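PDB 1BDG: hexokinase, which catalyses the ATP-dependent phosphorylation of glucose and other hexoses to hexose 6-phosphates, the entry step of glycolysis. Local coordinates for residues A[53-59]-A[243-249]; A[197-202]-A[214-218]. All coordinates share one frame; numbering follows the deposited sequence.

Both interactions share one mixed six-stranded sheet, their centres about 11 Å apart. Along the chain the order is 53-59, 197-202, 214-218, 243-249, so interaction 2 falls wholly between the two halves of interaction 1. Interaction 1 adds the short edge strand 54-55 to strand 243-247; interaction 2 lays helix 197-206 against strand 212-218 of that sheet. They meet where V199 of the helix packs on V58 and V245, and L202 on V245. Both reach the glucose, E249 from one and D197 from the other, so the loop after strand 243-247 and the start of helix 197-206 each bring a carboxylate to the sugar.

Interaction 1 of 2, residues A[53-59]-A[243-249]; sequences MFPSYVT and EVVINTE. With GLC (alpha-D-glucopyranose), chain B.
M53 N donates to T248 O at 3.2 Å. Next to it N247 N reaches F54 O at 2.8 Å, and the return bond from F54 N to N247 O is weak. Further along, V245 N donates to V58 O at 2.8 Å, while V245 O is gripped twice by S56. S56 N comes to that oxygen nearly head-on; S56 OG, 2.6 Å from V245 O, comes in tilted from the carbonyl plane. S56 holds its hydroxyl between the backbone N and the carbonyl carbon (chi1 67°), which brings OG round to that oxygen.

F54 with N247 is an antiparallel hydrogen-bonded pair and P55 with I246 a non-hydrogen-bonded one. They make 54-55 the outermost strand of a six-stranded sheet in this actin-like kinase fold. The other five strands fall in the predicted large subdomain, with 222-229 on the other flank of 243-247.

Among the apolar contacts, P55 and I246 share one face of the sheet. I246 sends CD1 to 4.2 Å from P55 CB, and its CG2 meets M53 CB; helix 23-41 covers M53 and I246 through L41. V58 CG1 and V245 CG2 touch at 4.1 Å, the two branched side chains running alongside each other in the same direction.

At the sugar end, E249 passes its CG by the edge of the F54 ring, near the ring plane. Its carboxylate takes two bonds from the glucose. O3 donates to E249 OE1 at 2.8 Å. O2 donates to E249 OE2 at 2.7 Å. A weak bond from N247 ND2 also reaches E249 OE1, and N247 OD1 is bonded to N223, another sugar-binding residue.

Interaction 2 of 2, residues A[197-202]-A[214-218]; sequences DTVGTL and VGLIV. With GLC (alpha-D-glucopyranose), chain B.
Helix 197-202 passes over strand 214-218 at 6.5 Å between axes, their N-to-C directions 129° apart, and the nearest CA atoms are those of L202 and G215, 4.1 Å apart. G215 has no side chain, and its CA lies 4.0 Å from L202 N, so the backbones approach directly. No hydrogen bond crosses, so the fit is by packing.

I217 is the main side chain of the strand. Its CG1 lies 3.8 Å from T198 CG2, and its CD1, carried on a CG1 anti to the carbonyl carbon (chi1 -69°), meets T201 OG1 at 3.5 Å. That hydroxyl is bonded to D197 O, coming from above the carbonyl plane, while T201 N donates to the same oxygen. L202 rests CG and CD1 on the backbone of V214.

D197, at the start of the helix, receives O4 of the glucose on OD1 (2.7 Å) and O6 on OD2 (2.9 Å); S144 also bonds OD2. I217 CG2 touches C6 of the sugar, so strand and helix both border the hydroxymethyl group to be phosphorylated.

Strand 212-218 runs between 222-229 and 393-399; helix 357-389 packs on V214 and L216, which point away from helix 197-202, and on V218.

Interaction 1 of 2, residues A[53-59]-A[243-249]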
ATOM      1  N   MET A  53       9.648  10.560   4.799  1.00 16.97           N
ATOM      2  CA  MET A  53       8.787  11.410   5.626  1.00 15.21           C
ATOM      3  C   MET A  53       8.314  12.678   4.940  1.00 16.61           C
ATOM      4  O   MET A  53       8.338  13.753   5.552  1.00 15.81           O
ATOM      5  CB  MET A  53       9.521  11.818   6.911  1.00 16.76           C
ATOM      6  CG  MET A  53      10.091  10.686   7.727  1.00 17.52           C
ATOM      7  SD  MET A  53       8.834   9.666   8.429  1.00 16.99           S
ATOM      8  CE  MET A  53       8.759  10.347   9.961  1.00 19.32           C
ATOM      9  N   PHE A  54       7.816  12.555   3.711  1.00 15.98           N
ATOM     10  CA  PHE A  54       7.357  13.724   2.961  1.00 13.95           C
ATOM     11  C   PHE A  54       6.169  14.440   3.604  1.00 14.66           C
ATOM     12  O   PHE A  54       5.105  13.837   3.777  1.00 15.62           O
ATOM     13  CB  PHE A  54       6.924  13.338   1.541  1.00 14.25           C
ATOM     14  CG  PHE A  54       7.974  12.652   0.730  1.00 13.18           C
ATOM     15  CD1 PHE A  54       9.039  13.364   0.203  1.00 11.37           C
ATOM     16  CD2 PHE A  54       7.862  11.299   0.436  1.00 10.85           C
ATOM     17  CE1 PHE A  54       9.978  12.733  -0.619  1.00  9.95           C
ATOM     18  CE2 PHE A  54       8.787  10.672  -0.375  1.00 11.23           C
ATOM     19  CZ  PHE A  54       9.848  11.393  -0.907  1.00  9.74           C
ATOM     20  N   PRO A  55       6.336  15.720   3.992  1.00 13.68           N
ATOM     21  CA  PRO A  55       5.196  16.415   4.587  1.00 11.06           C
ATOM     22  C   PRO A  55       4.182  16.604   3.466  1.00 11.49           C
ATOM     23  O   PRO A  55       4.554  16.900   2.328  1.00 11.53           O
ATOM     24  CB  PRO A  55       5.799  17.747   5.026  1.00  9.92           C
ATOM     25  CG  PRO A  55       6.913  17.945   4.066  1.00 11.95           C
ATOM     26  CD  PRO A  55       7.527  16.583   3.991  1.00 12.27           C
ATOM     27  N   SER A  56       2.916  16.342   3.769  1.00 11.59           N
ATOM     28  CA  SER A  56       1.840  16.465   2.795  1.00 10.08           C
ATOM     29  C   SER A  56       1.209  17.868   2.769  1.00 11.33           C
ATOM     30  O   SER A  56       0.374  18.166   1.910  1.00 12.49           O
ATOM     31  CB  SER A  56       0.767  15.448   3.133  1.00  8.59           C
ATOM     32  OG  SER A  56       0.166  15.803   4.364  1.00  9.99           O
ATOM     33  N   TYR A  57       1.595  18.713   3.722  1.00 10.07           N
ATOM     34  CA  TYR A  57       1.054  20.060   3.849  1.00 10.27           C
ATOM     35  C   TYR A  57      -0.436  20.102   4.206  1.00 10.88           C
ATOM     36  O   TYR A  57      -1.093  21.128   4.061  1.00  9.53           O
ATOM     37  CB  TYR A  57       1.377  20.913   2.623  1.00 11.77           C
ATOM     38  CG  TYR A  57       2.761  21.499   2.656  1.00 11.23           C
ATOM     39  CD1 TYR A  57       3.840  20.808   2.141  1.00 10.84           C
ATOM     40  CD2 TYR A  57       2.989  22.737   3.228  1.00 13.84           C
ATOM     41  CE1 TYR A  57       5.116  21.330   2.195  1.00 13.31           C
ATOM     42  CE2 TYR A  57       4.262  23.269   3.294  1.00 15.81           C
ATOM     43  CZ  TYR A  57       5.329  22.561   2.774  1.00 13.30           C
ATOM     44  OH  TYR A  57       6.606  23.085   2.839  1.00 14.36           O
ATOM     45  N   VAL A  58      -0.976  18.956   4.609  1.00 13.42           N
ATOM     46  CA  VAL A  58      -2.351  18.897   5.073  1.00 15.10           C
ATOM     47  C   VAL A  58      -2.109  19.076   6.560  1.00 17.29           C
ATOM     48  O   VAL A  58      -1.567  18.183   7.216  1.00 18.90           O
ATOM     49  CB  VAL A  58      -3.009  17.524   4.888  1.00 15.69           C
ATOM     50  CG1 VAL A  58      -4.353  17.509   5.587  1.00 14.59           C
ATOM     51  CG2 VAL A  58      -3.213  17.229   3.433  1.00 17.62           C
ATOM     52  N   THR A  59      -2.386  20.265   7.066  1.00 18.80           N
ATOM     53  CA  THR A  59      -2.174  20.522   8.475  1.00 21.12           C
ATOM     54  C   THR A  59      -3.394  20.185   9.352  1.00 21.27           C
ATOM     55  O   THR A  59      -3.266  19.444  10.329  1.00 21.33           O
ATOM     56  CB  THR A  59      -1.671  21.951   8.679  1.00 20.94           C
ATOM     57  OG1 THR A  59      -2.556  22.871   8.026  1.00 23.77           O
ATOM     58  CG2 THR A  59      -0.289  22.098   8.065  1.00 21.66           C
ATOM     59  N   GLU A 243       0.486  21.175  13.557  1.00 20.38           N
ATOM     60  CA  GLU A 243       0.715  19.869  12.918  1.00 16.38           C
ATOM     61  C   GLU A 243       0.616  19.768  11.393  1.00 16.32           C
ATOM     62  O   GLU A 243       0.133  20.681  10.702  1.00 13.91           O
ATOM     63  CB  GLU A 243      -0.250  18.846  13.524  1.00 15.68           C
ATOM     64  CG  GLU A 243      -0.386  18.915  15.035  1.00 14.50           C
ATOM     65  CD  GLU A 243      -1.342  17.883  15.577  1.00 16.29           C
ATOM     66  OE1 GLU A 243      -2.519  17.909  15.177  1.00 14.22           O
ATOM     67  OE2 GLU A 243      -0.911  17.051  16.403  1.00 15.77           O
ATOM     68  N   VAL A 244       1.048  18.608  10.900  1.00 14.18           N
ATOM     69  CA  VAL A 244       1.041  18.267   9.475  1.00 12.94           C
ATOM     70  C   VAL A 244       0.988  16.745   9.306  1.00 12.90           C
ATOM     71  O   VAL A 244       1.587  15.994  10.080  1.00 10.64           O
ATOM     72  CB  VAL A 244       2.296  18.789   8.741  1.00 13.30           C
ATOM     73  CG1 VAL A 244       3.535  17.991   9.162  1.00 14.62           C
ATOM     74  CG2 VAL A 244       2.092  18.731   7.234  1.00 12.19           C
ATOM     75  N   VAL A 245       0.224  16.293   8.326  1.00 11.51           N
ATOM     76  CA  VAL A 245       0.124  14.875   8.084  1.00 11.74           C
ATOM     77  C   VAL A 245       1.382  14.507   7.334  1.00 12.87           C
ATOM     78  O   VAL A 245       1.695  15.121   6.322  1.00 15.54           O
ATOM     79  CB  VAL A 245      -1.151  14.514   7.265  1.00 10.42           C
ATOM     80  CG1 VAL A 245      -1.192  13.024   6.970  1.00 10.09           C
ATOM     81  CG2 VAL A 245      -2.398  14.900   8.045  1.00  9.09           C
ATOM     82  N   ILE A 246       2.152  13.578   7.885  1.00 13.42           N
ATOM     83  CA  ILE A 246       3.385  13.130   7.253  1.00 14.60           C
ATOM     84  C   ILE A 246       3.159  11.867   6.437  1.00 14.82           C
ATOM     85  O   ILE A 246       2.496  10.947   6.900  1.00 15.06           O
ATOM     86  CB  ILE A 246       4.482  12.832   8.307  1.00 16.53           C
ATOM     87  CG1 ILE A 246       5.036  14.134   8.892  1.00 17.98           C
ATOM     88  CG2 ILE A 246       5.628  12.048   7.679  1.00 18.55           C
ATOM     89  CD1 ILE A 246       6.001  14.850   7.991  1.00 18.83           C
ATOM     90  N   ASN A 247       3.684  11.843   5.219  1.00 14.28           N
ATOM     91  CA  ASN A 247       3.591  10.669   4.361  1.00 14.56           C
ATOM     92  C   ASN A 247       4.948   9.977   4.540  1.00 18.18           C
ATOM     93  O   ASN A 247       5.966  10.376   3.955  1.00 18.07           O
ATOM     94  CB  ASN A 247       3.369  11.080   2.908  1.00 12.58           C
ATOM     95  CG  ASN A 247       3.394   9.903   1.952  1.00 11.27           C
ATOM     96  OD1 ASN A 247       3.332   8.746   2.352  1.00 11.77           O
ATOM     97  ND2 ASN A 247       3.477  10.201   0.675  1.00 10.29           N
ATOM     98  N   THR A 248       4.957   8.964   5.398  1.00 19.59           N
ATOM     99  CA  THR A 248       6.164   8.227   5.736  1.00 19.46           C
ATOM    100  C   THR A 248       6.831   7.629   4.526  1.00 19.23           C
ATOM    101  O   THR A 248       8.023   7.814   4.328  1.00 19.40           O
ATOM    102  CB  THR A 248       5.858   7.122   6.752  1.00 17.78           C
ATOM    103  OG1 THR A 248       5.041   6.123   6.134  1.00 19.73           O
ATOM    104  CG2 THR A 248       5.119   7.708   7.943  1.00 16.09           C
ATOM    105  N   GLU A 249       6.049   6.916   3.725  1.00 20.73           N
ATOM    106  CA  GLU A 249       6.548   6.269   2.519  1.00 19.66           C
ATOM    107  C   GLU A 249       7.591   5.235   2.988  1.00 18.99           C
ATOM    108  O   GLU A 249       8.733   5.195   2.515  1.00 18.03           O
ATOM    109  CB  GLU A 249       7.126   7.325   1.578  1.00 20.35           C
ATOM    110  CG  GLU A 249       7.175   6.932   0.105  1.00 23.72           C
ATOM    111  CD  GLU A 249       5.817   6.594  -0.506  1.00 22.46           C
ATOM    112  OE1 GLU A 249       4.955   7.487  -0.634  1.00 20.79           O
ATOM    113  OE2 GLU A 249       5.633   5.427  -0.899  1.00 23.60           O
TER
HETATM  114  C1  GLC B 501       3.311   2.347  -2.640  1.00 16.07           C
HETATM  115  C2  GLC B 501       3.465   3.837  -2.941  1.00 14.99           C
HETATM  116  C3  GLC B 501       2.933   4.650  -1.783  1.00 14.22           C
HETATM  117  C4  GLC B 501       1.495   4.253  -1.499  1.00 13.69           C
HETATM  118  C5  GLC B 501       1.432   2.767  -1.220  1.00 10.91           C
HETATM  119  C6  GLC B 501       0.012   2.285  -0.991  1.00 12.85           C
HETATM  120  O1  GLC B 501       4.002   2.069  -1.469  1.00 18.87           O
HETATM  121  O2  GLC B 501       4.838   4.168  -3.145  1.00 13.02           O
HETATM  122  O3  GLC B 501       2.989   6.036  -2.088  1.00 14.67           O
HETATM  123  O4  GLC B 501       1.005   4.978  -0.397  1.00 13.59           O
HETATM  124  O5  GLC B 501       1.938   2.055  -2.351  1.00 12.68           O
HETATM  125  O6  GLC B 501      -0.636   1.991  -2.210  1.00 11.31           O
HETATM  126  O   HOH W   1      -4.239  18.428  13.330  1.00 24.93           O

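Interaction 2 of 2, residues A[197-202]-A[214-218]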
ATOM      1  N   ASP A 197      -2.604   8.321  -1.006  1.00 14.28           N
ATOM      2  CA  ASP A 197      -3.704   7.505  -0.511  1.00 15.52           C
ATOM      3  C   ASP A 197      -3.753   7.409   1.010  1.00 17.43           C
ATOM      4  O   ASP A 197      -4.821   7.534   1.586  1.00 20.84           O
ATOM      5  CB  ASP A 197      -3.766   6.117  -1.169  1.00 15.31           C
ATOM      6  CG  ASP A 197      -2.458   5.343  -1.086  1.00 19.09           C
ATOM      7  OD1 ASP A 197      -1.609   5.624  -0.223  1.00 24.05           O
ATOM      8  OD2 ASP A 197      -2.274   4.417  -1.886  1.00 19.96           O
ATOM      9  N   THR A 198      -2.610   7.266   1.675  1.00 18.41           N
ATOM     10  CA  THR A 198      -2.604   7.172   3.132  1.00 16.42           C
ATOM     11  C   THR A 198      -3.243   8.407   3.740  1.00 18.12           C
ATOM     12  O   THR A 198      -4.100   8.305   4.629  1.00 17.09           O
ATOM     13  CB  THR A 198      -1.204   7.076   3.653  1.00 14.43           C
ATOM     14  OG1 THR A 198      -0.410   8.069   3.009  1.00 15.25           O
ATOM     15  CG2 THR A 198      -0.632   5.716   3.377  1.00 15.25           C
ATOM     16  N   VAL A 199      -2.840   9.569   3.219  1.00 19.48           N
ATOM     17  CA  VAL A 199      -3.347  10.875   3.669  1.00 18.89           C
ATOM     18  C   VAL A 199      -4.861  10.917   3.436  1.00 17.80           C
ATOM     19  O   VAL A 199      -5.628  11.242   4.347  1.00 19.22           O
ATOM     20  CB  VAL A 199      -2.630  12.045   2.927  1.00 17.52           C
ATOM     21  CG1 VAL A 199      -2.975  13.367   3.561  1.00 17.40           C
ATOM     22  CG2 VAL A 199      -1.127  11.848   2.979  1.00 18.96           C
ATOM     23  N   GLY A 200      -5.289  10.508   2.243  1.00 16.67           N
ATOM     24  CA  GLY A 200      -6.701  10.482   1.927  1.00 15.50           C
ATOM     25  C   GLY A 200      -7.441   9.584   2.893  1.00 15.28           C
ATOM     26  O   GLY A 200      -8.533   9.908   3.336  1.00 17.73           O
ATOM     27  N   THR A 201      -6.844   8.453   3.239  1.00 16.54           N
ATOM     28  CA  THR A 201      -7.457   7.516   4.172  1.00 15.05           C
ATOM     29  C   THR A 201      -7.552   8.153   5.566  1.00 15.99           C
ATOM     30  O   THR A 201      -8.620   8.151   6.173  1.00 16.45           O
ATOM     31  CB  THR A 201      -6.661   6.181   4.216  1.00 14.79           C
ATOM     32  OG1 THR A 201      -6.643   5.582   2.909  1.00 14.08           O
ATOM     33  CG2 THR A 201      -7.267   5.212   5.202  1.00 11.38           C
ATOM     34  N   LEU A 202      -6.461   8.734   6.065  1.00 17.97           N
ATOM     35  CA  LEU A 202      -6.494   9.375   7.385  1.00 16.70           C
ATOM     36  C   LEU A 202      -7.659  10.370   7.423  1.00 16.67           C
ATOM     37  O   LEU A 202      -8.398  10.408   8.393  1.00 17.65           O
ATOM     38  CB  LEU A 202      -5.161  10.074   7.706  1.00 16.22           C
ATOM     39  CG  LEU A 202      -4.909  10.504   9.171  1.00 15.46           C
ATOM     40  CD1 LEU A 202      -3.432  10.803   9.406  1.00 14.60           C
ATOM     41  CD2 LEU A 202      -5.759  11.698   9.561  1.00 15.63           C
ATOM     42  N   VAL A 214      -3.823   8.142  12.321  1.00 19.44           N
ATOM     43  CA  VAL A 214      -3.006   7.357  11.391  1.00 16.32           C
ATOM     44  C   VAL A 214      -3.839   6.879  10.200  1.00 15.40           C
ATOM     45  O   VAL A 214      -5.046   6.695  10.315  1.00 15.74           O
ATOM     46  CB  VAL A 214      -2.392   6.127  12.097  1.00 15.16           C
ATOM     47  CG1 VAL A 214      -1.341   5.503  11.245  1.00 13.17           C
ATOM     48  CG2 VAL A 214      -1.796   6.520  13.416  1.00 16.55           C
ATOM     49  N   GLY A 215      -3.196   6.691   9.056  1.00 14.51           N
ATOM     50  CA  GLY A 215      -3.889   6.224   7.873  1.00 13.42           C
ATOM     51  C   GLY A 215      -3.051   5.123   7.268  1.00 13.50           C
ATOM     52  O   GLY A 215      -2.067   5.413   6.596  1.00 16.51           O
ATOM     53  N   LEU A 216      -3.410   3.870   7.519  1.00 12.01           N
ATOM     54  CA  LEU A 216      -2.644   2.729   7.016  1.00 12.09           C
ATOM     55  C   LEU A 216      -3.148   2.081   5.735  1.00 11.02           C
ATOM     56  O   LEU A 216      -4.324   1.764   5.616  1.00 13.27           O
ATOM     57  CB  LEU A 216      -2.550   1.663   8.114  1.00 13.48           C
ATOM     58  CG  LEU A 216      -1.897   0.309   7.835  1.00 12.73           C
ATOM     59  CD1 LEU A 216      -0.418   0.474   7.478  1.00 11.70           C
ATOM     60  CD2 LEU A 216      -2.052  -0.566   9.058  1.00 11.39           C
ATOM     61  N   ILE A 217      -2.236   1.830   4.800  1.00 10.69           N
ATOM     62  CA  ILE A 217      -2.575   1.170   3.536  1.00 11.03           C
ATOM     63  C   ILE A 217      -1.808  -0.141   3.388  1.00 11.80           C
ATOM     64  O   ILE A 217      -0.587  -0.145   3.328  1.00 12.60           O
ATOM     65  CB  ILE A 217      -2.257   2.043   2.298  1.00  8.31           C
ATOM     66  CG1 ILE A 217      -3.202   3.239   2.216  1.00  6.03           C
ATOM     67  CG2 ILE A 217      -2.372   1.215   1.050  1.00  4.75           C
ATOM     68  CD1 ILE A 217      -4.651   2.862   1.992  1.00  6.73           C
ATOM     69  N   VAL A 218      -2.521  -1.258   3.406  1.00 13.73           N
ATOM     70  CA  VAL A 218      -1.902  -2.558   3.232  1.00 15.89           C
ATOM     71  C   VAL A 218      -2.635  -3.265   2.084  1.00 16.72           C
ATOM     72  O   VAL A 218      -3.494  -4.123   2.291  1.00 19.57           O
ATOM     73  CB  VAL A 218      -1.871  -3.391   4.569  1.00 17.76           C
ATOM     74  CG1 VAL A 218      -0.839  -2.793   5.540  1.00 18.53           C
ATOM     75  CG2 VAL A 218      -3.225  -3.409   5.257  1.00 19.33           C
TER
HETATM   76  C1  GLC B 501       3.311   2.347  -2.640  1.00 16.07           C
HETATM   77  C2  GLC B 501       3.465   3.837  -2.941  1.00 14.99           C
HETATM   78  C3  GLC B 501       2.933   4.650  -1.783  1.00 14.22           C
HETATM   79  C4  GLC B 501       1.495   4.253  -1.499  1.00 13.69           C
HETATM   80  C5  GLC B 501       1.432   2.767  -1.220  1.00 10.91           C
HETATM   81  C6  GLC B 501       0.012   2.285  -0.991  1.00 12.85           C
HETATM   82  O1  GLC B 501       4.002   2.069  -1.469  1.00 18.87           O
HETATM   83  O2  GLC B 501       4.838   4.168  -3.145  1.00 13.02           O
HETATM   84  O3  GLC B 501       2.989   6.036  -2.088  1.00 14.67           O
HETATM   85  O4  GLC B 501       1.005   4.978  -0.397  1.00 13.59           O
HETATM   86  O5  GLC B 501       1.938   2.055  -2.351  1.00 12.68           O
HETATM   87  O6  GLC B 501      -0.636   1.991  -2.210  1.00 11.31           O